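Local coordinates for protein Na-translocating NADH-quinone reductase subunit C NqrC (Shewanella oneidensis, PDB 4XHF) that belongs to the FMN-binding-domain family and carries flavin mononucleotide joined covalently through its phosphate to a threonine of the soluble fragment, at residues 44-50 with 159-164; 107-111 with 136-140; 172-176 with 217-223; 184-189 with 210-215. All coordinates share one frame; numbering follows the deposited sequence.

In the fold
Contact 3 forms much of the flavin site. There the loop 172-176 and the turn and helix start 217-223 hold flavin mononucleotide. Contact 2 lies about 16 Å from it between centres, and the side chain of Lys139 is about 10 Å from the flavin. Contact 4 adjoins contact 3 in the sequence. Strand 213-215 leads into the 217-220 turn, although the centres of contacts 3 and 4 are about 17 Å apart. Contact 1 lies nearest the centre of the chain, about 8 Å from it, and touches all the others. Val163 packs on Val176 of contact 3 and on Phe136 of contact 2. Asp50 makes a long, weak ion pair with Lys186 of contact 4. Contacts 1 and 2 share the large antiparallel sheet.

Contact 1 of 4, residues 44-50 with 159-164; sequences YVLMAAD and KGVVVY
Ala48, in the last turn of helix 29-48, sits over Gly160 of strand 158-165, with their CA atoms 4.5 Å apart. The short axes of 44-48 and 159-164 approach to 7.6 Å and run at 143°, nearer antiparallel than perpendicular. No direct hydrogen bond joins the segments. Gly160 CA makes a C-H...O contact with Ala48 O at 3.3 Å, and the lack of a side chain on this glycine lets the helix end come close.

Val162 divides its two methyls between helix residues. CG2 lies beside its own backbone N and rests on Ala48 CB at 3.7 Å. CG1 points toward Tyr44 and meets Met47 CE at 3.9 Å. The Met47 chain bends at chi3, which brings this methyl over the valine.

Tyr164 lays its CB over one face of the Tyr44 ring, 3.8 Å from the ring centroid, as a CH-pi contact. With chi1 at 67° its ring leads away from Tyr44, which leaves CB over the face. The two rings are within 17° of parallel but slid apart, with little overlap. The Tyr164 ring goes on to meet Tyr148.

At the other end, Lys159 NZ donates to two waters, each 3.0 Å away. One water donates to Ala49 O and the other to Asp50 O, so the lysine reaches the helix terminus through solvent. Asp50 has positive phi and ends the helix in a Schellman motif.

Lys159 and Gly160 both face Ala150, which makes a classic beta bulge. The whole contact is the C-terminal end of a helix packed on an antiparallel beta sheet.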
loop_
_atom_site.group_PDB
_atom_site.type_symbol
_atom_site.label_atom_id
_atom_site.label_comp_id
_atom_site.label_asym_id
_atom_site.label_seq_id
_atom_site.Cartn_x
_atom_site.Cartn_y
_atom_site.Cartn_z
ATOM N N TYR A 44 -10.396 -0.540 -3.882
ATOM C CA TYR A 44 -9.331 -0.277 -2.914
ATOM C C TYR A 44 -8.405 0.835 -3.395
ATOM O O TYR A 44 -8.081 1.757 -2.647
ATOM C CB TYR A 44 -8.500 -1.539 -2.653
ATOM C CG TYR A 44 -9.235 -2.680 -1.982
ATOM C CD1 TYR A 44 -10.286 -2.449 -1.105
ATOM C CD2 TYR A 44 -8.864 -3.998 -2.223
ATOM C CE1 TYR A 44 -10.950 -3.498 -0.492
ATOM C CE2 TYR A 44 -9.522 -5.050 -1.616
ATOM C CZ TYR A 44 -10.563 -4.796 -0.753
ATOM O OH TYR A 44 -11.216 -5.847 -0.149
ATOM N N VAL A 45 -7.986 0.736 -4.652
ATOM C CA VAL A 45 -7.031 1.674 -5.229
ATOM C C VAL A 45 -7.622 3.076 -5.296
ATOM O O VAL A 45 -6.968 4.047 -4.924
ATOM C CB VAL A 45 -6.586 1.214 -6.639
ATOM C CG1 VAL A 45 -5.782 2.295 -7.358
ATOM C CG2 VAL A 45 -5.767 -0.061 -6.534
ATOM N N LEU A 46 -8.863 3.179 -5.759
ATOM C CA LEU A 46 -9.519 4.477 -5.868
ATOM C C LEU A 46 -9.765 5.073 -4.487
ATOM O O LEU A 46 -9.608 6.276 -4.287
ATOM C CB LEU A 46 -10.839 4.356 -6.633
ATOM C CG LEU A 46 -10.737 3.999 -8.118
ATOM C CD1 LEU A 46 -12.127 3.785 -8.694
ATOM C CD2 LEU A 46 -9.990 5.070 -8.907
ATOM N N MET A 47 -10.141 4.227 -3.534
ATOM C CA MET A 47 -10.380 4.678 -2.169
ATOM C C MET A 47 -9.101 5.225 -1.549
ATOM O O MET A 47 -9.118 6.246 -0.860
ATOM C CB MET A 47 -10.934 3.537 -1.314
ATOM C CG MET A 47 -12.418 3.275 -1.533
ATOM S SD MET A 47 -13.103 1.891 -0.596
ATOM C CE MET A 47 -11.733 1.417 0.461
ATOM N N ALA A 48 -7.990 4.544 -1.800
ATOM C CA ALA A 48 -6.700 4.979 -1.283
ATOM C C ALA A 48 -6.270 6.291 -1.932
ATOM O O ALA A 48 -5.715 7.168 -1.272
ATOM C CB ALA A 48 -5.654 3.907 -1.513
ATOM N N ALA A 49 -6.544 6.425 -3.225
ATOM C CA ALA A 49 -6.141 7.605 -3.985
ATOM C C ALA A 49 -7.098 8.776 -3.786
ATOM O O ALA A 49 -6.883 9.860 -4.330
ATOM C CB ALA A 49 -6.044 7.258 -5.459
ATOM N N ASP A 50 -8.154 8.551 -3.010
ATOM C CA ASP A 50 -9.148 9.582 -2.724
ATOM C C ASP A 50 -9.829 10.053 -4.012
ATOM O O ASP A 50 -10.028 11.250 -4.224
ATOM C CB ASP A 50 -8.500 10.760 -1.989
ATOM C CG ASP A 50 -9.519 11.711 -1.382
ATOM O OD1 ASP A 50 -10.706 11.334 -1.269
ATOM O OD2 ASP A 50 -9.127 12.838 -1.014
ATOM N N LYS A 159 -1.657 10.055 0.696
ATOM C CA LYS A 159 -2.952 10.455 0.148
ATOM C C LYS A 159 -4.072 9.565 0.684
ATOM O O LYS A 159 -5.250 9.908 0.593
ATOM C CB LYS A 159 -2.923 10.397 -1.383
ATOM C CG LYS A 159 -4.083 11.106 -2.077
ATOM C CD LYS A 159 -3.910 12.618 -2.057
ATOM C CE LYS A 159 -5.014 13.319 -2.831
ATOM N NZ LYS A 159 -5.017 12.927 -4.265
ATOM N N GLY A 160 -3.702 8.414 1.236
ATOM C CA GLY A 160 -4.673 7.509 1.819
ATOM C C GLY A 160 -4.113 6.127 2.084
ATOM O O GLY A 160 -3.252 5.639 1.350
ATOM N N VAL A 161 -4.605 5.504 3.151
ATOM C CA VAL A 161 -4.229 4.143 3.505
ATOM C C VAL A 161 -5.471 3.264 3.569
ATOM O O VAL A 161 -6.481 3.647 4.159
ATOM C CB VAL A 161 -3.494 4.098 4.854
ATOM C CG1 VAL A 161 -3.183 2.661 5.256
ATOM C CG2 VAL A 161 -2.219 4.918 4.781
ATOM N N VAL A 162 -5.383 2.089 2.954
ATOM C CA VAL A 162 -6.476 1.126 2.948
ATOM C C VAL A 162 -5.948 -0.248 3.335
ATOM O O VAL A 162 -5.123 -0.817 2.626
ATOM C CB VAL A 162 -7.154 1.039 1.561
ATOM C CG1 VAL A 162 -8.243 -0.029 1.553
ATOM C CG2 VAL A 162 -7.740 2.382 1.164
ATOM N N VAL A 163 -6.422 -0.770 4.462
ATOM C CA VAL A 163 -6.120 -2.140 4.868
ATOM C C VAL A 163 -7.361 -2.983 4.602
ATOM O O VAL A 163 -8.464 -2.604 4.993
ATOM C CB VAL A 163 -5.706 -2.223 6.357
ATOM C CG1 VAL A 163 -5.523 -3.668 6.805
ATOM C CG2 VAL A 163 -4.426 -1.436 6.593
ATOM N N TYR A 164 -7.177 -4.117 3.928
ATOM C CA TYR A 164 -8.306 -4.924 3.469
ATOM C C TYR A 164 -8.271 -6.372 3.964
ATOM O O TYR A 164 -9.232 -7.116 3.762
ATOM C CB TYR A 164 -8.364 -4.910 1.937
ATOM C CG TYR A 164 -7.199 -5.600 1.262
ATOM C CD1 TYR A 164 -7.208 -6.973 1.051
ATOM C CD2 TYR A 164 -6.095 -4.879 0.827
ATOM C CE1 TYR A 164 -6.150 -7.609 0.436
ATOM C CE2 TYR A 164 -5.032 -5.508 0.208
ATOM C CZ TYR A 164 -5.067 -6.874 0.016
ATOM O OH TYR A 164 -4.019 -7.516 -0.597
HETATM O O HOH W 1 -4.908 10.535 -6.071
HETATM O O HOH W 2 -7.976 12.780 -4.961
#

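Contact 2 of 4, residues 107-111 with 136-140; sequences IAKIK and FYGKG
Ala108 and Gly138 bring their CA atoms to 4.5 Å, where the irregular loop 107-111 docks beside the end of strand 129-139. One backbone hydrogen bond joins the two segments directly: Lys139 N donates to Ala108 O at 2.9 Å. It is almost straight (176°) and lies in the carbonyl plane. Ala108 CB packs on Gly138 CA just beside it.

Ile110 crosses the Tyr137 side chain at about a right angle. Its CG2 touches Tyr137 CE2 at 3.6 Å. The strand belongs to the large antiparallel sheet, paired with 113-123 and 144-151, and Tyr137 stacks on Tyr146 of the latter. The Asp106 carboxylate accepts from the backbone N atoms of Ile110 and Lys111.

Water 4 lies at the edge of the Tyr137 ring, in its plane, 2.7 Å from Tyr137 OH. It also gives a weak bond to Ile110 O.

Lys109 and Lys139 touch through their aliphatic chains, CD to CD at 4.0 Å. Their ammonium ends then part, with Lys109 NZ and Lys139 NZ 7.0 Å apart. Lys109 NZ donates to water 3, which in turn donates to Lys139 O at 2.8 Å.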
loop_
_atom_site.group_PDB
_atom_site.type_symbol
_atom_site.label_atom_id
_atom_site.label_comp_id
_atom_site.label_asym_id
_atom_site.label_seq_id
_atom_site.Cartn_x
_atom_site.Cartn_y
_atom_site.Cartn_z
ATOM N N ILE A 107 12.205 -6.502 8.078
ATOM C CA ILE A 107 11.550 -5.712 9.118
ATOM C C ILE A 107 10.088 -6.117 9.306
ATOM O O ILE A 107 9.580 -6.138 10.428
ATOM C CB ILE A 107 11.622 -4.198 8.789
ATOM C CG1 ILE A 107 13.081 -3.743 8.676
ATOM C CG2 ILE A 107 10.910 -3.377 9.855
ATOM C CD1 ILE A 107 13.260 -2.342 8.105
ATOM N N ALA A 108 9.419 -6.434 8.201
ATOM C CA ALA A 108 7.995 -6.758 8.224
ATOM C C ALA A 108 7.743 -8.250 8.430
ATOM O O ALA A 108 6.594 -8.689 8.451
ATOM C CB ALA A 108 7.338 -6.293 6.936
ATOM N N LYS A 109 8.817 -9.021 8.575
ATOM C CA LYS A 109 8.715 -10.454 8.844
ATOM C C LYS A 109 7.899 -11.170 7.774
ATOM O O LYS A 109 7.014 -11.967 8.086
ATOM C CB LYS A 109 8.096 -10.692 10.225
ATOM C CG LYS A 109 8.819 -9.969 11.349
ATOM C CD LYS A 109 8.060 -10.051 12.662
ATOM C CE LYS A 109 8.681 -9.131 13.704
ATOM N NZ LYS A 109 7.913 -9.105 14.979
ATOM N N ILE A 110 8.200 -10.880 6.510
ATOM C CA ILE A 110 7.493 -11.497 5.391
ATOM C C ILE A 110 8.249 -12.710 4.855
ATOM O O ILE A 110 7.745 -13.420 3.985
ATOM C CB ILE A 110 7.264 -10.490 4.241
ATOM C CG1 ILE A 110 8.598 -9.979 3.682
ATOM C CG2 ILE A 110 6.406 -9.332 4.730
ATOM C CD1 ILE A 110 8.454 -9.102 2.452
ATOM N N LYS A 111 9.461 -12.926 5.364
ATOM C CA LYS A 111 10.266 -14.114 5.056
ATOM C C LYS A 111 10.740 -14.176 3.604
ATOM O O LYS A 111 11.905 -14.472 3.344
ATOM C CB LYS A 111 9.482 -15.387 5.391
ATOM C CG LYS A 111 9.175 -15.558 6.872
ATOM C CD LYS A 111 10.402 -15.989 7.669
ATOM C CE LYS A 111 10.845 -17.405 7.313
ATOM N NZ LYS A 111 11.919 -17.906 8.211
ATOM N N PHE A 136 1.322 -2.826 0.330
ATOM C CA PHE A 136 2.216 -3.086 1.443
ATOM C C PHE A 136 1.585 -4.147 2.320
ATOM O O PHE A 136 0.361 -4.273 2.376
ATOM C CB PHE A 136 2.491 -1.812 2.245
ATOM C CG PHE A 136 1.387 -1.438 3.180
ATOM C CD1 PHE A 136 0.176 -0.985 2.693
ATOM C CD2 PHE A 136 1.560 -1.539 4.547
ATOM C CE1 PHE A 136 -0.843 -0.636 3.550
ATOM C CE2 PHE A 136 0.544 -1.194 5.410
ATOM C CZ PHE A 136 -0.659 -0.741 4.910
ATOM N N TYR A 137 2.425 -4.927 2.984
ATOM C CA TYR A 137 1.941 -5.911 3.934
ATOM C C TYR A 137 3.057 -6.309 4.881
ATOM O O TYR A 137 4.236 -6.117 4.585
ATOM C CB TYR A 137 1.377 -7.140 3.215
ATOM C CG TYR A 137 2.394 -7.943 2.437
ATOM C CD1 TYR A 137 2.782 -7.557 1.162
ATOM C CD2 TYR A 137 2.950 -9.097 2.969
ATOM C CE1 TYR A 137 3.707 -8.291 0.445
ATOM C CE2 TYR A 137 3.875 -9.839 2.260
ATOM C CZ TYR A 137 4.248 -9.433 0.998
ATOM O OH TYR A 137 5.170 -10.171 0.291
ATOM N N GLY A 138 2.674 -6.849 6.029
ATOM C CA GLY A 138 3.631 -7.227 7.048
ATOM C C GLY A 138 2.934 -7.906 8.206
ATOM O O GLY A 138 1.721 -7.786 8.367
ATOM N N LYS A 139 3.701 -8.627 9.014
ATOM C CA LYS A 139 3.136 -9.322 10.157
ATOM C C LYS A 139 2.776 -8.331 11.252
ATOM O O LYS A 139 3.592 -7.492 11.637
ATOM C CB LYS A 139 4.113 -10.366 10.698
ATOM C CG LYS A 139 3.504 -11.291 11.740
ATOM C CD LYS A 139 4.568 -11.922 12.617
ATOM C CE LYS A 139 3.955 -12.893 13.613
ATOM N NZ LYS A 139 3.351 -14.075 12.943
ATOM N N GLY A 140 1.545 -8.424 11.743
ATOM C CA GLY A 140 1.130 -7.667 12.909
ATOM C C GLY A 140 1.644 -8.345 14.162
ATOM O O GLY A 140 2.853 -8.511 14.336
HETATM O O HOH W 3 5.436 -7.575 13.687
HETATM O O HOH W 4 5.859 -12.570 1.333
#

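Contact 3 of 4, residues 172-176 with 217-223; sequences IGDFV and VSGATMT. With FMN (flavin mononucleotide), chain E.
Phe175 and Val217 run alongside each other, pointing opposite ways. Val217 CG2 lies over one face of the Phe175 ring, 3.7 Å from its centroid and displaced toward the rim. Val176 CG1 covers the opposite face. Val176 CG1 also meets Thr223 CG2 at 3.5 Å. Thr223 points its two branches apart: CG2 stands opposite the backbone N and packs on Val176, while OG1, on the N side (chi1 -69°), turns to the flavin.

Ile172 places CG2 between the turn and the flavin ring. This methyl is 3.5 Å from Ala220 CB and 3.3 Å from FMN C10.

Residues 217-220 form a type II turn, and Ala220 is the N-cap of helix 221-234. The amides that follow are directed at the flavin. Thr221 N donates to FMN O5', Met222 N to FMN O4', and Thr223 N to FMN O2 at 2.8 Å. Gly219 N reaches FMN O2P at 3.3 Å, nearly straight (173°). FMN N3 donates to Thr223 OG1, which also bonds Glu168, although the modelled N3-OG1 length is suspiciously short.

Thr221 OG1 is bonded to FMN P at 1.6 Å. This is a phosphodiester link within the Ser-Gly-Ala-Thr flavinylation motif. The flavin is therefore held covalently, not by hydrogen bonds alone, and the start of the helix probably helps to stabilise its phosphate.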
loop_
_atom_site.group_PDB
_atom_site.type_symbol
_atom_site.label_atom_id
_atom_site.label_comp_id
_atom_site.label_asym_id
_atom_site.label_seq_id
_atom_site.Cartn_x
_atom_site.Cartn_y
_atom_site.Cartn_z
ATOM N N ILE A 172 -9.618 -6.111 19.308
ATOM C CA ILE A 172 -8.322 -5.543 19.668
ATOM C C ILE A 172 -7.578 -5.048 18.426
ATOM O O ILE A 172 -7.486 -3.845 18.189
ATOM C CB ILE A 172 -7.432 -6.567 20.409
ATOM C CG1 ILE A 172 -8.190 -7.217 21.571
ATOM C CG2 ILE A 172 -6.173 -5.900 20.919
ATOM C CD1 ILE A 172 -8.549 -6.270 22.705
ATOM N N GLY A 173 -7.058 -5.981 17.633
ATOM C CA GLY A 173 -6.205 -5.645 16.507
ATOM C C GLY A 173 -6.924 -5.447 15.185
ATOM O O GLY A 173 -6.282 -5.199 14.165
ATOM N N ASP A 174 -8.250 -5.548 15.194
ATOM C CA ASP A 174 -9.026 -5.437 13.960
ATOM C C ASP A 174 -9.384 -3.989 13.636
ATOM O O ASP A 174 -10.197 -3.726 12.752
ATOM C CB ASP A 174 -10.301 -6.277 14.056
ATOM C CG ASP A 174 -11.311 -5.700 15.027
ATOM O OD1 ASP A 174 -12.525 -5.903 14.812
ATOM O OD2 ASP A 174 -10.894 -5.045 16.007
ATOM N N PHE A 175 -8.772 -3.053 14.353
ATOM C CA PHE A 175 -8.968 -1.634 14.086
ATOM C C PHE A 175 -8.381 -1.239 12.738
ATOM O O PHE A 175 -8.790 -0.242 12.144
ATOM C CB PHE A 175 -8.326 -0.788 15.186
ATOM C CG PHE A 175 -6.823 -0.870 15.215
ATOM C CD1 PHE A 175 -6.055 -0.017 14.442
ATOM C CD2 PHE A 175 -6.182 -1.797 16.017
ATOM C CE1 PHE A 175 -4.679 -0.089 14.467
ATOM C CE2 PHE A 175 -4.804 -1.874 16.047
ATOM C CZ PHE A 175 -4.052 -1.019 15.269
ATOM N N VAL A 176 -7.412 -2.019 12.267
ATOM C CA VAL A 176 -6.663 -1.678 11.060
ATOM C C VAL A 176 -7.568 -1.496 9.845
ATOM O O VAL A 176 -7.235 -0.742 8.934
ATOM C CB VAL A 176 -5.600 -2.752 10.736
ATOM C CG1 VAL A 176 -4.502 -2.744 11.786
ATOM C CG2 VAL A 176 -6.232 -4.133 10.633
ATOM N N VAL A 217 -3.928 2.659 18.754
ATOM C CA VAL A 217 -5.167 2.214 19.377
ATOM C C VAL A 217 -4.831 1.502 20.681
ATOM O O VAL A 217 -4.375 0.358 20.672
ATOM C CB VAL A 217 -5.961 1.290 18.442
ATOM C CG1 VAL A 217 -7.209 0.760 19.133
ATOM C CG2 VAL A 217 -6.337 2.038 17.178
ATOM N N SER A 218 -5.050 2.192 21.798
ATOM C CA SER A 218 -4.681 1.676 23.113
ATOM C C SER A 218 -5.283 0.293 23.336
ATOM O O SER A 218 -6.434 0.044 22.975
ATOM C CB SER A 218 -5.133 2.640 24.213
ATOM O OG SER A 218 -4.436 2.402 25.424
ATOM N N GLY A 219 -4.490 -0.604 23.915
ATOM C CA GLY A 219 -4.896 -1.985 24.100
ATOM C C GLY A 219 -4.554 -2.842 22.895
ATOM O O GLY A 219 -4.653 -4.068 22.948
ATOM N N ALA A 220 -4.154 -2.188 21.806
ATOM C CA ALA A 220 -3.785 -2.876 20.573
ATOM C C ALA A 220 -2.567 -2.213 19.937
ATOM O O ALA A 220 -2.579 -1.868 18.755
ATOM C CB ALA A 220 -4.950 -2.880 19.603
ATOM N N THR A 221 -1.516 -2.042 20.729
ATOM C CA THR A 221 -0.325 -1.330 20.285
ATOM C C THR A 221 0.550 -2.186 19.374
ATOM O O THR A 221 1.156 -1.680 18.431
ATOM C CB THR A 221 0.508 -0.857 21.492
ATOM O OG1 THR A 221 -0.317 -0.073 22.362
ATOM C CG2 THR A 221 1.695 -0.017 21.043
ATOM N N MET A 222 0.610 -3.485 19.652
ATOM C CA MET A 222 1.508 -4.379 18.929
ATOM C C MET A 222 1.107 -4.513 17.462
ATOM O O MET A 222 1.964 -4.615 16.585
ATOM C CB MET A 222 1.536 -5.754 19.597
ATOM C CG MET A 222 2.212 -5.759 20.961
ATOM S SD MET A 222 3.963 -5.321 20.890
ATOM C CE MET A 222 4.639 -6.734 20.023
ATOM N N THR A 223 -0.197 -4.515 17.199
ATOM C CA THR A 223 -0.698 -4.543 15.831
ATOM C C THR A 223 -0.248 -3.290 15.092
ATOM O O THR A 223 0.214 -3.361 13.953
ATOM C CB THR A 223 -2.239 -4.644 15.796
ATOM O OG1 THR A 223 -2.638 -5.938 16.255
ATOM C CG2 THR A 223 -2.782 -4.437 14.384
HETATM N N1 FMN E . -2.657 -6.483 20.966
HETATM C C2 FMN E . -2.467 -6.122 19.572
HETATM O O2 FMN E . -1.863 -5.169 19.287
HETATM N N3 FMN E . -3.044 -6.968 18.524
HETATM C C4 FMN E . -3.767 -8.129 18.870
HETATM O O4 FMN E . -4.226 -8.810 18.026
HETATM C C4A FMN E . -3.952 -8.509 20.315
HETATM N N5 FMN E . -4.671 -9.676 20.673
HETATM C C5A FMN E . -4.832 -10.014 22.081
HETATM C C6 FMN E . -5.547 -11.172 22.424
HETATM C C7 FMN E . -5.659 -11.576 23.733
HETATM C C7M FMN E . -6.385 -12.866 24.044
HETATM C C8 FMN E . -5.117 -10.783 24.748
HETATM C C8M FMN E . -5.042 -11.279 26.222
HETATM C C9 FMN E . -4.454 -9.552 24.415
HETATM C C9A FMN E . -4.271 -9.180 23.078
HETATM N N10 FMN E . -3.528 -7.983 22.701
HETATM C C10 FMN E . -3.389 -7.663 21.302
HETATM C "C1'" FMN E . -2.922 -7.059 23.731
HETATM C "C2'" FMN E . -1.404 -7.087 23.692
HETATM O "O2'" FMN E . -0.962 -8.209 24.397
HETATM C "C3'" FMN E . -0.824 -5.837 24.351
HETATM O "O3'" FMN E . -1.319 -5.753 25.656
HETATM C "C4'" FMN E . -1.187 -4.562 23.559
HETATM O "O4'" FMN E . -0.795 -4.700 22.223
HETATM C "C5'" FMN E . -0.488 -3.330 24.139
HETATM O "O5'" FMN E . -1.144 -2.192 23.630
HETATM P P FMN E . -0.482 -0.750 23.835
HETATM O O1P FMN E . 0.953 -0.888 24.526
HETATM O O2P FMN E . -1.432 0.164 24.739
#

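Contact 4 of 4, residues 184-189 with 210-215; sequences LWKGKQ and DIHGVD
Lys188 reaches across to two carbonyls of the 210-213 turn. Its NZ donates to Asp210 O at 2.7 Å, from 35° out of the carbonyl plane, and makes a weak bond to Gly213 O. The chain bends at chi2 (-66°), which helps carry NZ back over the turn. Asp210 O also accepts from Gly213 N, the bond that closes this type I turn. The two donors come from opposite faces of its carbonyl plane.

Gln189 uses both of its backbone polar groups. Its N donates to Ile211 O at 2.9 Å. Its O accepts from His212 ND1 at 2.9 Å, with the acceptor close to the imidazole plane at the ring edge. Ile211 CG2 covers one face of that imidazole over its centre. The Gln189 side chain crosses Ile211 at a slant, with Gln189 CD 3.5 Å from Ile211 CD1, while its NE2 is hydrogen-bonded to Thr157 OG1.

Residues 185-188 form a type II turn, with Lys188 N hydrogen-bonded to Trp185 O at 3.0 Å and Gly187 in the positive-phi position. This turn packs against strand 213-215, which pairs in parallel with 200-202 in a small two-stranded sheet.

Val214 CG2 lies over one face of the Trp185 six-membered ring, 3.7 Å from its centroid, as a CH-pi contact. Leu184 CD1 meets Asp215 CB at 3.8 Å. Asp215 OD1 is satisfied by Val206 N, and Asp215 O by Trp181 NE1.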
loop_
_atom_site.group_PDB
_atom_site.type_symbol
_atom_site.label_atom_id
_atom_site.label_comp_id
_atom_site.label_asym_id
_atom_site.label_seq_id
_atom_site.Cartn_x
_atom_site.Cartn_y
_atom_site.Cartn_z
ATOM N N LEU A 184 -6.815 8.695 9.562
ATOM C CA LEU A 184 -5.821 9.454 10.313
ATOM C C LEU A 184 -4.509 9.598 9.549
ATOM O O LEU A 184 -3.742 10.530 9.790
ATOM C CB LEU A 184 -5.551 8.784 11.661
ATOM C CG LEU A 184 -6.740 8.584 12.600
ATOM C CD1 LEU A 184 -6.287 7.848 13.847
ATOM C CD2 LEU A 184 -7.384 9.910 12.965
ATOM N N TRP A 185 -4.246 8.666 8.640
ATOM C CA TRP A 185 -2.989 8.650 7.901
ATOM C C TRP A 185 -2.943 9.732 6.826
ATOM O O TRP A 185 -1.863 10.144 6.402
ATOM C CB TRP A 185 -2.769 7.280 7.258
ATOM C CG TRP A 185 -2.569 6.167 8.248
ATOM C CD1 TRP A 185 -3.538 5.482 8.919
ATOM C CD2 TRP A 185 -1.319 5.607 8.668
ATOM N NE1 TRP A 185 -2.969 4.533 9.735
ATOM C CE2 TRP A 185 -1.608 4.590 9.598
ATOM C CE3 TRP A 185 0.016 5.868 8.348
ATOM C CZ2 TRP A 185 -0.612 3.835 10.212
ATOM C CZ3 TRP A 185 1.002 5.118 8.958
ATOM C CH2 TRP A 185 0.683 4.114 9.879
ATOM N N LYS A 186 -4.115 10.183 6.386
ATOM C CA LYS A 186 -4.204 11.182 5.327
ATOM C C LYS A 186 -3.446 12.453 5.704
ATOM O O LYS A 186 -3.712 13.062 6.740
ATOM C CB LYS A 186 -5.674 11.506 5.027
ATOM C CG LYS A 186 -5.901 12.607 3.990
ATOM C CD LYS A 186 -5.441 12.181 2.609
ATOM C CE LYS A 186 -5.621 13.293 1.585
ATOM N NZ LYS A 186 -7.057 13.583 1.318
ATOM N N GLY A 187 -2.490 12.835 4.861
ATOM C CA GLY A 187 -1.748 14.071 5.047
ATOM C C GLY A 187 -0.428 13.881 5.768
ATOM O O GLY A 187 0.417 14.776 5.774
ATOM N N LYS A 188 -0.251 12.716 6.381
ATOM C CA LYS A 188 0.985 12.409 7.086
ATOM C C LYS A 188 2.115 12.182 6.088
ATOM O O LYS A 188 1.864 11.927 4.911
ATOM C CB LYS A 188 0.801 11.180 7.977
ATOM C CG LYS A 188 -0.292 11.330 9.026
ATOM C CD LYS A 188 0.054 12.392 10.054
ATOM C CE LYS A 188 -1.077 12.594 11.044
ATOM N NZ LYS A 188 -0.665 13.453 12.187
ATOM N N GLN A 189 3.356 12.269 6.565
ATOM C CA GLN A 189 4.525 12.129 5.700
ATOM C C GLN A 189 5.448 11.000 6.156
ATOM O O GLN A 189 5.796 10.900 7.331
ATOM C CB GLN A 189 5.295 13.449 5.643
ATOM C CG GLN A 189 4.575 14.523 4.846
ATOM C CD GLN A 189 5.409 15.770 4.661
ATOM O OE1 GLN A 189 6.204 16.135 5.529
ATOM N NE2 GLN A 189 5.238 16.432 3.522
ATOM N N ASP A 210 1.872 17.203 14.199
ATOM C CA ASP A 210 2.731 16.025 14.237
ATOM C C ASP A 210 2.573 15.210 12.954
ATOM O O ASP A 210 1.806 14.248 12.909
ATOM C CB ASP A 210 2.399 15.168 15.457
ATOM C CG ASP A 210 3.432 14.086 15.712
ATOM O OD1 ASP A 210 4.290 13.852 14.835
ATOM O OD2 ASP A 210 3.384 13.466 16.796
ATOM N N ILE A 211 3.318 15.588 11.919
ATOM C CA ILE A 211 3.079 15.064 10.578
ATOM C C ILE A 211 3.643 13.654 10.388
ATOM O O ILE A 211 3.381 13.011 9.371
ATOM C CB ILE A 211 3.673 16.016 9.507
ATOM C CG1 ILE A 211 3.073 15.726 8.128
ATOM C CG2 ILE A 211 5.198 15.929 9.481
ATOM C CD1 ILE A 211 3.241 16.870 7.136
ATOM N N HIS A 212 4.404 13.173 11.368
ATOM C CA HIS A 212 4.952 11.817 11.325
ATOM C C HIS A 212 4.277 10.901 12.344
ATOM O O HIS A 212 4.728 9.779 12.567
ATOM C CB HIS A 212 6.460 11.836 11.581
ATOM C CG HIS A 212 7.228 12.677 10.612
ATOM N ND1 HIS A 212 7.259 12.413 9.260
ATOM C CD2 HIS A 212 7.999 13.774 10.799
ATOM C CE1 HIS A 212 8.012 13.316 8.655
ATOM N NE2 HIS A 212 8.472 14.152 9.568
ATOM N N GLY A 213 3.199 11.384 12.955
ATOM C CA GLY A 213 2.521 10.649 14.010
ATOM C C GLY A 213 1.141 10.157 13.621
ATOM O O GLY A 213 0.405 10.846 12.917
ATOM N N VAL A 214 0.800 8.955 14.081
ATOM C CA VAL A 214 -0.542 8.400 13.917
ATOM C C VAL A 214 -1.002 7.822 15.247
ATOM O O VAL A 214 -0.219 7.187 15.953
ATOM C CB VAL A 214 -0.595 7.296 12.840
ATOM C CG1 VAL A 214 -2.037 6.855 12.599
ATOM C CG2 VAL A 214 0.035 7.780 11.549
ATOM N N ASP A 215 -2.271 8.034 15.579
ATOM C CA ASP A 215 -2.804 7.570 16.853
ATOM C C ASP A 215 -2.734 6.054 16.973
ATOM O O ASP A 215 -3.284 5.327 16.145
ATOM C CB ASP A 215 -4.254 8.025 17.034
ATOM C CG ASP A 215 -4.372 9.513 17.285
ATOM O OD1 ASP A 215 -4.113 9.943 18.428
ATOM O OD2 ASP A 215 -4.738 10.249 16.346
#